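Local coordinates for protein aminopeptidase C (Lactobacillus rhamnosus, PDB 4K7C) that probably acts as a papain-like cysteine aminopeptidase that removes residues from the N-termini of peptides, at residues 33-38 and 341-346; 76-81 and 365-370; 170-175 and 217-222; 304-309 and 371-376; 338-341 and 347-350. All coordinates share one frame; numbering follows the deposited sequence.

Contact 1. Residues 33-38 and 341-346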
# COMPACT_ATOMS: atom_id res chain seq x y z
N ASN A 33 -5.57 -20.18 -12.80
CA ASN A 33 -6.59 -19.17 -12.34
C ASN A 33 -7.50 -19.68 -11.27
O ASN A 33 -8.14 -18.85 -10.57
CB ASN A 33 -7.37 -18.62 -13.51
CG ASN A 33 -6.46 -18.06 -14.60
OD1 ASN A 33 -5.82 -17.02 -14.45
ND2 ASN A 33 -6.36 -18.78 -15.70
N GLY A 34 -7.49 -21.01 -11.06
CA GLY A 34 -8.38 -21.65 -10.14
C GLY A 34 -9.77 -21.82 -10.73
O GLY A 34 -10.09 -21.44 -11.84
N ILE A 35 -10.59 -22.48 -9.93
CA ILE A 35 -11.97 -22.86 -10.31
C ILE A 35 -12.92 -21.70 -10.60
O ILE A 35 -13.50 -21.61 -11.68
CB ILE A 35 -12.52 -23.78 -9.26
CG1 ILE A 35 -11.75 -25.09 -9.31
CG2 ILE A 35 -13.98 -24.07 -9.54
CD1 ILE A 35 -12.06 -25.98 -8.11
N ASN A 36 -13.10 -20.83 -9.61
CA ASN A 36 -14.01 -19.71 -9.71
C ASN A 36 -13.73 -18.80 -10.88
O ASN A 36 -14.60 -18.51 -11.64
CB ASN A 36 -14.04 -18.85 -8.40
CG ASN A 36 -14.75 -19.57 -7.20
OD1 ASN A 36 -15.44 -20.57 -7.35
ND2 ASN A 36 -14.52 -19.04 -6.01
N ALA A 37 -12.49 -18.36 -11.04
CA ALA A 37 -12.15 -17.45 -12.07
C ALA A 37 -12.16 -18.08 -13.42
O ALA A 37 -12.31 -17.39 -14.43
CB ALA A 37 -10.79 -16.81 -11.77
N THR A 38 -12.05 -19.41 -13.48
CA THR A 38 -12.17 -20.10 -14.79
C THR A 38 -13.63 -20.29 -15.22
O THR A 38 -14.05 -20.04 -16.31
CB THR A 38 -11.37 -21.44 -14.80
OG1 THR A 38 -9.99 -21.15 -14.53
CG2 THR A 38 -11.55 -22.08 -16.18
N ASP A 341 -19.92 -27.83 -16.76
CA ASP A 341 -19.42 -27.68 -18.11
C ASP A 341 -17.89 -27.72 -18.14
O ASP A 341 -17.26 -28.46 -18.95
CB ASP A 341 -19.74 -26.30 -18.65
CG ASP A 341 -21.19 -26.14 -19.11
OD1 ASP A 341 -21.92 -27.17 -19.24
OD2 ASP A 341 -21.56 -24.96 -19.40
N LEU A 342 -17.26 -27.00 -17.21
CA LEU A 342 -15.79 -26.92 -17.16
C LEU A 342 -15.11 -28.27 -16.96
O LEU A 342 -14.19 -28.62 -17.71
CB LEU A 342 -15.35 -26.05 -15.99
CG LEU A 342 -13.86 -25.87 -15.69
CD1 LEU A 342 -13.03 -25.48 -16.90
CD2 LEU A 342 -13.72 -24.78 -14.60
N PHE A 343 -15.65 -29.06 -16.04
CA PHE A 343 -15.08 -30.34 -15.71
C PHE A 343 -15.71 -31.56 -16.44
O PHE A 343 -15.29 -32.69 -16.15
CB PHE A 343 -15.14 -30.60 -14.22
CG PHE A 343 -14.29 -29.71 -13.41
CD1 PHE A 343 -12.92 -29.96 -13.28
CD2 PHE A 343 -14.77 -28.53 -12.96
CE1 PHE A 343 -12.11 -29.16 -12.57
CE2 PHE A 343 -13.93 -27.67 -12.23
CZ PHE A 343 -12.61 -28.00 -12.01
N ASN A 344 -16.64 -31.30 -17.31
CA ASN A 344 -17.44 -32.32 -17.99
C ASN A 344 -17.95 -33.33 -16.99
O ASN A 344 -17.81 -34.55 -17.20
CB ASN A 344 -16.65 -32.99 -19.15
CG ASN A 344 -17.55 -33.81 -20.02
OD1 ASN A 344 -18.75 -33.49 -20.13
ND2 ASN A 344 -17.03 -34.91 -20.58
N THR A 345 -18.55 -32.86 -15.88
CA THR A 345 -18.93 -33.75 -14.78
C THR A 345 -20.24 -33.17 -14.25
O THR A 345 -20.39 -31.95 -14.12
CB THR A 345 -17.87 -33.73 -13.66
OG1 THR A 345 -16.66 -34.26 -14.15
CG2 THR A 345 -18.28 -34.55 -12.44
N ASP A 346 -21.16 -34.05 -13.92
CA ASP A 346 -22.44 -33.63 -13.36
C ASP A 346 -22.28 -33.52 -11.86
O ASP A 346 -21.92 -34.49 -11.19
CB ASP A 346 -23.48 -34.69 -13.76
CG ASP A 346 -24.91 -34.32 -13.31
OD1 ASP A 346 -25.09 -33.37 -12.52
OD2 ASP A 346 -25.84 -34.95 -13.79

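Contact 2. Residues 76-81 and 365-370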
# COMPACT_ATOMS: atom_id res chain seq x y z
N LEU A 76 -31.45 -6.95 13.54
CA LEU A 76 -31.41 -5.55 13.87
C LEU A 76 -31.61 -4.65 12.62
O LEU A 76 -32.11 -3.53 12.71
CB LEU A 76 -30.11 -5.19 14.61
CG LEU A 76 -29.97 -5.85 16.01
CD1 LEU A 76 -28.57 -5.68 16.63
CD2 LEU A 76 -31.01 -5.34 16.98
N ASN A 77 -31.24 -5.16 11.45
CA ASN A 77 -31.50 -4.45 10.23
C ASN A 77 -33.00 -4.26 10.01
O ASN A 77 -33.46 -3.17 9.71
CB ASN A 77 -30.90 -5.16 8.99
CG ASN A 77 -29.40 -4.92 8.82
OD1 ASN A 77 -28.85 -3.93 9.33
ND2 ASN A 77 -28.72 -5.83 8.05
N THR A 78 -33.75 -5.31 10.21
CA THR A 78 -35.23 -5.26 10.02
C THR A 78 -35.82 -4.19 10.96
O THR A 78 -36.60 -3.36 10.52
CB THR A 78 -35.98 -6.59 10.17
OG1 THR A 78 -35.89 -7.17 11.47
CG2 THR A 78 -35.45 -7.62 9.08
N MSE A 79 -35.32 -4.16 12.17
CA MSE A 79 -35.86 -3.20 13.22
C MSE A 79 -35.44 -1.79 12.90
O MSE A 79 -36.25 -0.88 12.91
CB MSE A 79 -35.25 -3.68 14.54
CG MSE A 79 -35.90 -4.94 15.00
SE MSE A 79 -35.08 -5.56 16.65
CE MSE A 79 -35.95 -7.26 16.50
N ARG A 80 -34.17 -1.60 12.55
CA ARG A 80 -33.65 -0.23 12.32
C ARG A 80 -34.21 0.37 11.06
O ARG A 80 -34.28 1.60 10.98
CB ARG A 80 -32.12 -0.20 12.27
CG ARG A 80 -31.51 -0.60 10.91
CD ARG A 80 -30.06 -0.96 11.15
NE ARG A 80 -29.36 -1.39 9.94
CZ ARG A 80 -28.68 -0.59 9.14
NH1 ARG A 80 -28.48 0.69 9.46
NH2 ARG A 80 -28.09 -1.11 8.06
N HIS A 81 -34.59 -0.43 10.07
CA HIS A 81 -35.25 0.20 8.88
C HIS A 81 -36.66 0.78 9.29
O HIS A 81 -37.08 1.81 8.79
CB HIS A 81 -35.31 -0.73 7.67
CG HIS A 81 -33.97 -1.22 7.21
ND1 HIS A 81 -32.85 -0.41 7.16
CD2 HIS A 81 -33.56 -2.44 6.80
CE1 HIS A 81 -31.81 -1.13 6.73
NE2 HIS A 81 -32.21 -2.37 6.54
N ALA A 365 -27.26 -15.32 7.67
CA ALA A 365 -28.57 -14.64 7.74
C ALA A 365 -28.35 -13.29 7.05
O ALA A 365 -27.34 -12.58 7.33
CB ALA A 365 -28.99 -14.38 9.22
N MSE A 366 -29.32 -12.92 6.24
CA MSE A 366 -29.36 -11.63 5.56
C MSE A 366 -30.82 -11.18 5.56
O MSE A 366 -31.66 -11.78 6.20
CB MSE A 366 -28.67 -11.67 4.16
CG MSE A 366 -27.20 -12.10 4.28
SE MSE A 366 -26.35 -12.25 2.50
CE MSE A 366 -27.24 -13.88 1.87
N VAL A 367 -31.12 -10.13 4.78
CA VAL A 367 -32.41 -9.53 4.71
C VAL A 367 -32.80 -9.32 3.22
O VAL A 367 -32.03 -8.75 2.44
CB VAL A 367 -32.45 -8.19 5.53
CG1 VAL A 367 -33.80 -7.48 5.35
CG2 VAL A 367 -32.11 -8.38 6.96
N LEU A 368 -33.98 -9.80 2.86
CA LEU A 368 -34.63 -9.42 1.59
C LEU A 368 -35.23 -8.05 1.69
O LEU A 368 -36.03 -7.79 2.61
CB LEU A 368 -35.75 -10.43 1.20
CG LEU A 368 -35.24 -11.89 1.30
CD1 LEU A 368 -36.41 -12.81 1.19
CD2 LEU A 368 -34.26 -12.27 0.16
N THR A 369 -34.86 -7.22 0.73
CA THR A 369 -35.33 -5.81 0.65
C THR A 369 -35.94 -5.42 -0.69
O THR A 369 -36.27 -4.29 -0.91
CB THR A 369 -34.25 -4.79 1.06
OG1 THR A 369 -33.25 -4.69 0.02
CG2 THR A 369 -33.58 -5.18 2.46
N GLY A 370 -36.21 -6.42 -1.51
CA GLY A 370 -36.72 -6.19 -2.87
C GLY A 370 -36.85 -7.52 -3.56
O GLY A 370 -36.29 -8.55 -3.12

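Contact 3. Residues 170-175 and 217-222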
# COMPACT_ATOMS: atom_id res chain seq x y z
N ASN A 170 -12.59 -13.92 17.55
CA ASN A 170 -11.88 -15.21 17.67
C ASN A 170 -11.26 -15.47 19.04
O ASN A 170 -11.44 -16.54 19.61
CB ASN A 170 -10.86 -15.39 16.54
CG ASN A 170 -11.52 -15.68 15.19
N GLU A 171 -10.55 -14.50 19.60
CA GLU A 171 -9.87 -14.69 20.90
C GLU A 171 -10.89 -14.85 22.07
O GLU A 171 -10.73 -15.70 22.98
CB GLU A 171 -8.89 -13.56 21.19
CG GLU A 171 -7.68 -13.30 20.22
CD GLU A 171 -7.16 -11.73 20.08
OE1 GLU A 171 -6.93 -10.94 21.09
OE2 GLU A 171 -6.94 -11.26 18.87
N LEU A 172 -11.96 -14.08 22.01
CA LEU A 172 -13.03 -14.20 23.00
C LEU A 172 -13.66 -15.60 22.90
O LEU A 172 -13.85 -16.23 23.92
CB LEU A 172 -14.08 -13.07 22.84
CG LEU A 172 -15.42 -13.24 23.59
CD1 LEU A 172 -15.12 -13.32 25.08
CD2 LEU A 172 -16.37 -12.15 23.22
N ASN A 173 -14.01 -16.08 21.71
CA ASN A 173 -14.59 -17.42 21.63
C ASN A 173 -13.60 -18.47 22.13
O ASN A 173 -14.01 -19.41 22.85
CB ASN A 173 -15.05 -17.78 20.22
CG ASN A 173 -16.28 -17.02 19.85
OD1 ASN A 173 -17.23 -16.98 20.63
ND2 ASN A 173 -16.28 -16.38 18.72
N GLY A 174 -12.31 -18.32 21.79
CA GLY A 174 -11.31 -19.29 22.26
C GLY A 174 -11.24 -19.37 23.77
O GLY A 174 -11.24 -20.44 24.39
N LEU A 175 -11.20 -18.22 24.43
CA LEU A 175 -11.05 -18.18 25.91
C LEU A 175 -12.36 -18.55 26.58
O LEU A 175 -12.33 -19.33 27.53
CB LEU A 175 -10.63 -16.76 26.39
CG LEU A 175 -10.42 -16.60 27.91
CD1 LEU A 175 -9.31 -17.53 28.37
CD2 LEU A 175 -10.16 -15.10 28.22
N TYR A 217 -15.09 -7.18 30.29
CA TYR A 217 -13.74 -6.71 29.86
C TYR A 217 -13.62 -6.66 28.32
O TYR A 217 -12.97 -5.75 27.77
CB TYR A 217 -12.66 -7.61 30.37
CG TYR A 217 -12.24 -7.39 31.80
CD1 TYR A 217 -13.01 -6.64 32.69
CD2 TYR A 217 -11.14 -8.03 32.30
CE1 TYR A 217 -12.65 -6.47 34.05
CE2 TYR A 217 -10.75 -7.85 33.63
CZ TYR A 217 -11.52 -7.10 34.51
OH TYR A 217 -11.07 -6.96 35.79
N THR A 218 -14.14 -7.67 27.64
CA THR A 218 -14.05 -7.74 26.16
C THR A 218 -14.96 -6.82 25.41
O THR A 218 -14.60 -6.33 24.36
CB THR A 218 -14.18 -9.17 25.63
OG1 THR A 218 -15.32 -9.86 26.15
CG2 THR A 218 -12.91 -9.93 25.99
N LEU A 219 -16.18 -6.65 25.93
CA LEU A 219 -17.28 -6.05 25.20
C LEU A 219 -17.82 -4.76 25.80
O LEU A 219 -18.47 -4.00 25.05
CB LEU A 219 -18.41 -7.07 25.13
CG LEU A 219 -18.10 -8.42 24.45
CD1 LEU A 219 -19.35 -9.27 24.42
CD2 LEU A 219 -17.53 -8.23 23.03
N GLY A 220 -17.49 -4.49 27.05
CA GLY A 220 -17.99 -3.31 27.82
C GLY A 220 -19.16 -3.68 28.76
O GLY A 220 -19.68 -4.80 28.81
N ASN A 221 -19.56 -2.68 29.52
CA ASN A 221 -20.69 -2.81 30.42
C ASN A 221 -21.97 -2.53 29.67
O ASN A 221 -22.15 -1.46 29.04
CB ASN A 221 -20.61 -1.78 31.51
CG ASN A 221 -19.39 -1.90 32.38
OD1 ASN A 221 -18.93 -2.99 32.78
ND2 ASN A 221 -18.78 -0.76 32.56
N PRO A 222 -22.91 -3.44 29.75
CA PRO A 222 -24.21 -3.12 29.13
C PRO A 222 -24.90 -1.98 29.78
O PRO A 222 -24.98 -1.91 31.04
CB PRO A 222 -25.01 -4.39 29.33
CG PRO A 222 -24.05 -5.42 29.70
CD PRO A 222 -22.93 -4.74 30.45

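Contact 4. Residues 304-309 and 371-376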
# COMPACT_ATOMS: atom_id res chain seq x y z
N LEU A 304 -45.23 -16.04 0.60
CA LEU A 304 -45.22 -15.25 1.85
C LEU A 304 -44.19 -14.17 1.90
O LEU A 304 -44.48 -13.05 2.28
CB LEU A 304 -45.00 -16.16 3.06
CG LEU A 304 -46.09 -17.23 3.30
CD1 LEU A 304 -45.68 -18.22 4.29
CD2 LEU A 304 -47.42 -16.62 3.73
N ALA A 305 -42.96 -14.49 1.44
CA ALA A 305 -41.95 -13.45 1.36
C ALA A 305 -42.34 -12.31 0.47
O ALA A 305 -42.13 -11.15 0.83
CB ALA A 305 -40.58 -14.03 0.94
N ILE A 306 -42.84 -12.62 -0.74
CA ILE A 306 -43.32 -11.60 -1.64
C ILE A 306 -44.47 -10.71 -1.07
O ILE A 306 -44.47 -9.53 -1.22
CB ILE A 306 -43.74 -12.28 -2.96
CG1 ILE A 306 -42.51 -12.84 -3.65
CG2 ILE A 306 -44.40 -11.30 -3.91
CD1 ILE A 306 -42.80 -13.88 -4.75
N LYS A 307 -45.42 -11.35 -0.40
CA LYS A 307 -46.53 -10.67 0.26
C LYS A 307 -46.00 -9.65 1.30
O LYS A 307 -46.38 -8.45 1.33
CB LYS A 307 -47.42 -11.73 0.90
CG LYS A 307 -48.73 -11.17 1.35
CD LYS A 307 -49.64 -12.29 1.84
CE LYS A 307 -51.04 -11.74 2.12
NZ LYS A 307 -51.78 -12.81 2.83
N GLN A 308 -45.04 -10.07 2.09
CA GLN A 308 -44.43 -9.21 3.08
C GLN A 308 -43.67 -8.02 2.41
O GLN A 308 -43.80 -6.84 2.80
CB GLN A 308 -43.56 -10.05 4.06
CG GLN A 308 -43.01 -9.27 5.21
CD GLN A 308 -42.71 -10.11 6.43
OE1 GLN A 308 -43.54 -10.92 6.86
NE2 GLN A 308 -41.51 -9.93 7.00
N LEU A 309 -42.85 -8.33 1.41
CA LEU A 309 -42.21 -7.26 0.62
C LEU A 309 -43.19 -6.26 -0.00
O LEU A 309 -42.97 -5.06 0.04
CB LEU A 309 -41.25 -7.88 -0.46
CG LEU A 309 -40.05 -8.62 0.18
CD1 LEU A 309 -39.30 -9.37 -0.92
CD2 LEU A 309 -39.09 -7.63 0.88
N VAL A 371 -37.66 -7.50 -4.62
CA VAL A 371 -37.92 -8.65 -5.51
C VAL A 371 -38.36 -8.12 -6.82
O VAL A 371 -39.11 -7.15 -6.85
CB VAL A 371 -38.93 -9.70 -4.88
CG1 VAL A 371 -40.34 -9.12 -4.73
CG2 VAL A 371 -38.84 -11.01 -5.65
N ASP A 372 -37.80 -8.65 -7.91
CA ASP A 372 -38.17 -8.28 -9.26
C ASP A 372 -39.19 -9.33 -9.65
O ASP A 372 -38.89 -10.58 -9.73
CB ASP A 372 -36.97 -8.35 -10.22
CG ASP A 372 -37.19 -7.57 -11.50
OD1 ASP A 372 -37.92 -6.57 -11.48
OD2 ASP A 372 -36.55 -7.94 -12.52
N LEU A 373 -40.35 -8.80 -10.02
CA LEU A 373 -41.46 -9.66 -10.50
C LEU A 373 -41.70 -9.37 -11.99
O LEU A 373 -41.98 -8.23 -12.36
CB LEU A 373 -42.73 -9.29 -9.70
CG LEU A 373 -42.71 -9.58 -8.22
CD1 LEU A 373 -44.09 -9.15 -7.66
CD2 LEU A 373 -42.42 -11.01 -7.86
N VAL A 374 -41.54 -10.38 -12.83
CA VAL A 374 -41.73 -10.28 -14.28
C VAL A 374 -42.80 -11.33 -14.65
O VAL A 374 -42.71 -12.51 -14.27
CB VAL A 374 -40.44 -10.59 -15.07
CG1 VAL A 374 -40.68 -10.40 -16.59
CG2 VAL A 374 -39.30 -9.64 -14.69
N ASP A 375 -43.84 -10.86 -15.33
CA ASP A 375 -45.07 -11.71 -15.58
C ASP A 375 -45.57 -12.39 -14.29
O ASP A 375 -45.99 -13.57 -14.26
CB ASP A 375 -44.80 -12.75 -16.68
CG ASP A 375 -44.31 -12.12 -18.00
OD1 ASP A 375 -44.70 -11.00 -18.28
OD2 ASP A 375 -43.55 -12.77 -18.78
N GLY A 376 -45.49 -11.64 -13.21
CA GLY A 376 -46.02 -12.09 -11.91
C GLY A 376 -45.16 -13.11 -11.19
O GLY A 376 -45.58 -13.62 -10.17

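Contact 5. Residues 338-341 and 347-350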
# COMPACT_ATOMS: atom_id res chain seq x y z
N LYS A 338 -20.12 -22.10 -14.18
CA LYS A 338 -20.51 -23.31 -14.93
C LYS A 338 -19.47 -24.37 -14.74
O LYS A 338 -18.66 -24.68 -15.64
CB LYS A 338 -20.70 -22.98 -16.38
CG LYS A 338 -21.88 -22.10 -16.63
CD LYS A 338 -23.24 -22.80 -16.40
CE LYS A 338 -24.45 -22.01 -16.77
NZ LYS A 338 -25.73 -22.75 -16.46
N LYS A 339 -19.43 -24.88 -13.51
CA LYS A 339 -18.46 -25.91 -13.18
C LYS A 339 -18.68 -27.24 -13.87
O LYS A 339 -17.72 -27.85 -14.31
CB LYS A 339 -18.33 -26.12 -11.68
CG LYS A 339 -17.85 -24.89 -10.98
CD LYS A 339 -18.20 -24.91 -9.50
CE LYS A 339 -17.67 -23.68 -8.80
NZ LYS A 339 -18.22 -23.61 -7.42
N ASP A 340 -19.93 -27.66 -14.02
CA ASP A 340 -20.25 -28.96 -14.64
C ASP A 340 -19.70 -28.95 -16.07
O ASP A 340 -19.06 -29.89 -16.50
CB ASP A 340 -21.75 -29.29 -14.65
CG ASP A 340 -22.46 -29.13 -13.27
OD1 ASP A 340 -22.22 -28.12 -12.52
OD2 ASP A 340 -23.31 -30.03 -12.97
N ASP A 341 -19.92 -27.83 -16.76
CA ASP A 341 -19.42 -27.68 -18.11
C ASP A 341 -17.89 -27.72 -18.14
O ASP A 341 -17.26 -28.46 -18.95
CB ASP A 341 -19.74 -26.30 -18.65
CG ASP A 341 -21.19 -26.14 -19.11
OD1 ASP A 341 -21.92 -27.17 -19.24
OD2 ASP A 341 -21.56 -24.96 -19.40
N PHE A 347 -22.57 -32.33 -11.31
CA PHE A 347 -22.40 -32.06 -9.88
C PHE A 347 -23.76 -31.83 -9.17
O PHE A 347 -23.81 -31.35 -8.04
CB PHE A 347 -21.55 -30.82 -9.68
CG PHE A 347 -20.11 -30.97 -10.08
CD1 PHE A 347 -19.26 -31.81 -9.41
CD2 PHE A 347 -19.62 -30.22 -11.13
CE1 PHE A 347 -17.94 -31.92 -9.80
CE2 PHE A 347 -18.31 -30.33 -11.54
CZ PHE A 347 -17.45 -31.14 -10.82
N THR A 348 -24.84 -32.18 -9.84
CA THR A 348 -26.24 -31.97 -9.36
C THR A 348 -26.59 -32.79 -8.19
O THR A 348 -26.37 -34.01 -8.17
CB THR A 348 -27.23 -32.34 -10.48
OG1 THR A 348 -26.92 -31.54 -11.61
CG2 THR A 348 -28.69 -31.96 -10.09
N MSE A 349 -27.10 -32.10 -7.18
CA MSE A 349 -27.83 -32.72 -6.06
C MSE A 349 -29.13 -31.96 -5.84
O MSE A 349 -29.27 -30.77 -6.18
CB MSE A 349 -27.03 -32.66 -4.78
CG MSE A 349 -25.63 -33.26 -4.91
SE MSE A 349 -24.66 -33.30 -3.24
CE MSE A 349 -25.59 -34.64 -2.10
N THR A 350 -30.18 -32.65 -5.35
CA THR A 350 -31.37 -31.98 -4.96
C THR A 350 -31.16 -31.31 -3.58
O THR A 350 -30.25 -31.63 -2.83
CB THR A 350 -32.56 -32.99 -4.80
OG1 THR A 350 -32.32 -33.85 -3.67
CG2 THR A 350 -32.84 -33.84 -6.11
O HOH W 1 -25.34 -29.05 -11.48

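Contact 1. Residues 33-38 and 341-346
T38 and L342 meet where helix 23-39 passes the short helix 339-343, and their side chains cross at about a right angle. The methyl of T38 is met by both arms of L342: CG2 of T38 lies 3.8 Å from L342 CD1 and also 3.8 Å from L342 CD2. With OG1 beside the backbone N (chi1 -59°), CG2 of the threonine falls anti to that N and faces L342, while OG1 turns back along its own helix and bonds to the carbonyl of the residue one turn earlier, with T38 OG1 2.7 Å from G34 O. The hydroxyl approaches this carbonyl nearly end-on, at a C=O...donor angle of 159° and tilted a little from its plane, and G34 O takes the backbone N of T38 as well. The hydroxyl is thus satisfied by the helix, and an apolar surface faces L342.

I35 and F343 form the second pair, again at roughly a right angle. I35 CG1 comes to the edge of the F343 ring, close to its plane, 4.1 Å from F343 CZ. One face of the same ring is covered by L342, whose CG lies toward the rim.

Just beyond F343 the chain leaves the helix at N344, and the T345 hydroxyl approaches F343 O from above the carbonyl plane at 2.9 Å, T345 OG1 to F343 O. R213 of a second subunit also binds the carbonyls of F343 and N344, and E171 and L175 of that subunit pack on I35 and F343. The arrangement is plain apolar packing of two helices, the shorter of which, 339-343, ends in a Schellman motif at N344, with positive phi.

Contact 2. Residues 76-81 and 365-370
N77, whose CB touches V367 across the contact, turns its carboxamide to the edge of the R80 guanidinium, while the H81 ring reaches over one face of that group with CE1 toward its rim. Helix 70-87 packs here on strand 364-374, consistent with the papain-like fold, in which the central helix of the helical domain packs against the beta domain. The H81 ring in turn has N77 O over one of its own faces, again near the rim. N77 OD1 accepts from R80 NE at 2.7 Å, with an N-H...O angle of 158°, and this donor lies only modestly out of the amide plane; R80 NH2 adds a weak bond to the same oxygen. E384 makes a salt bridge to R80 NH2 and a hydrogen bond to H81 NE2, so the flat groups are held from more than one direction.

V367 carries the strand side of the contact. Its CG2 reaches two helix residues at once, 4.0 Å from N77 CB and 4.0 Å from T78 CG2. T78 presents that methyl because CG2 stands anti to the carbonyl carbon, and its hydroxyl, at chi1 63°, bonds to A75 O within the helix. No hydrogen bond joins the segments, and T78 CG2 lies almost evenly between the two valine methyls, 4.1 Å from V367 CG1.

Contact 3. Residues 170-175 and 217-222
L172 and T218 bring their backbones to within 7.3 Å, CA to CA, where the start of helix 170-192 passes the last turn of helix 197-219, which G220 ends with a positive phi of 99°. The leucine carries the contact. A chi1 of 167° swings CG away from the backbone N and sends both methyls toward the neighbouring helix, where each finds a partner. L172 CD1 lies 3.6 Å from T218 OG1 and also comes alongside the threonine methyl, 4.1 Å from T218 CG2. The other branch divides its contacts: L172 CD2 approaches T218 OG1 from slightly farther off and meets L219 CD2 at 4.1 Å. The two leucines cross at about a right angle, whereas L172 and T218 meet at a slant.

T218 OG1 is not left wanting by this apolar company, since it bonds to I214 O one turn earlier in its own helix. The contact thus joins two helices in a helical part of the chain, where F101 of helix 96-117 also touches L219 and V30 of a second subunit packs on T218. With L172 cut back to an alanine, a gap is likely to open facing T218 and L219, taking from both the leucine methyls they now touch.

Between these segments cohesion rests on van der Waals packing and burial, with no hydrogen bond, and the hydroxyl at the interface is settled by a carbonyl of its own helix.

Contact 4. Residues 304-309 and 371-376
V371 stands out from strand 364-374 as a bump that fits the hollow between I306 and L309, two residues one turn apart on helix 298-310. L309 closes one side of it: L309 CD1 rests 4.0 Å from V371 CG1 and equally near V371 CB, the two side chains meeting at an angle. I306 forms the other wall more loosely, with its CG1 4.4 Å from V371 CG1. The valine methyl reaches this place because CG1 lies between the backbone N and the carbonyl carbon, at chi1 67°.

I306 extends beyond V371 to the next inward-facing strand residue, so that I306 CD1 meets L373 CD2 at 4.2 Å. The helix segment runs across the strand, their axes 10.3 Å apart at closest and their N-to-C directions 106° apart. Consistent with the papain-like fold, helix 298-310 thus packs across a strand of the beta domain, flanked here by strands 54-55 and 377-384, whose I54 and W381 touch V371.

All the touching atoms are carbon, and no hydrogen bond links the two segments. The helix is consequently held against this side of the strand by shape and apolar burial, an association that depends on fit.

Contact 5. Residues 338-341 and 347-350
D340 OD2 is gripped by two donors, the backbone N of F347 and a water. F347 N gives it the direct bond, 2.9 Å to D340 OD2 and almost straight, with an N-H...O angle of 169°. The amide does not come in along the carboxylate plane but stands well above it, 59° out. The water donates to D340 OD2 at 2.7 Å and also to T348 OG1 at 3.0 Å, bridging the aspartate to the second residue of the loop segment. T348 OG1 is further bonded to D346 OD1.

The other oxygen, D340 OD1, lies close to the edge of the F347 ring, 3.6 Å from F347 CD2, and the carboxylate is turned 86° from the ring plane. The two side chains lie alongside and point opposite ways. K339 O also lies in the ring plane at the edge, 3.8 Å from F347 CE2, and K339 CB is the nearest side-chain atom of that lysine. Replacing D340 by a leucine would probably leave F347 N and the bridging water without their acceptor and let the loop drift from the helix.

The contact closes a tight excursion from helix 339-343 to helix 351-356, where T350 takes the N-cap position and bonds to E353 N. K339 packs on I35, N36 and A39 of helix 23-39, and L175 of a second subunit packs on F347, so the turn borders both helix 23-39 and that subunit.

Overall arrangement
Nearest the chain centre, at about 12 Å, is contact 2; contacts 1 and 5 lie far out, their centres about 10 Å apart. Those two share D341 and helix 339-343, which contact 1 holds to helix 23-39 and contact 5 to the following loop. Contacts 2 and 4 share strand 364-374, and L309 of contact 4 packs on the backbone of 365-370. Contact 3 stands apart, joining two helices across the chain's centre from contacts 4 and 5. Contacts 1 to 4 are buried and mainly apolar, whereas partly exposed contact 5 relies on a hydrogen bond and a water. Contacts 1, 3 and 5 touch a second subunit and contact 4 a fourth, while no other chain touches contact 2.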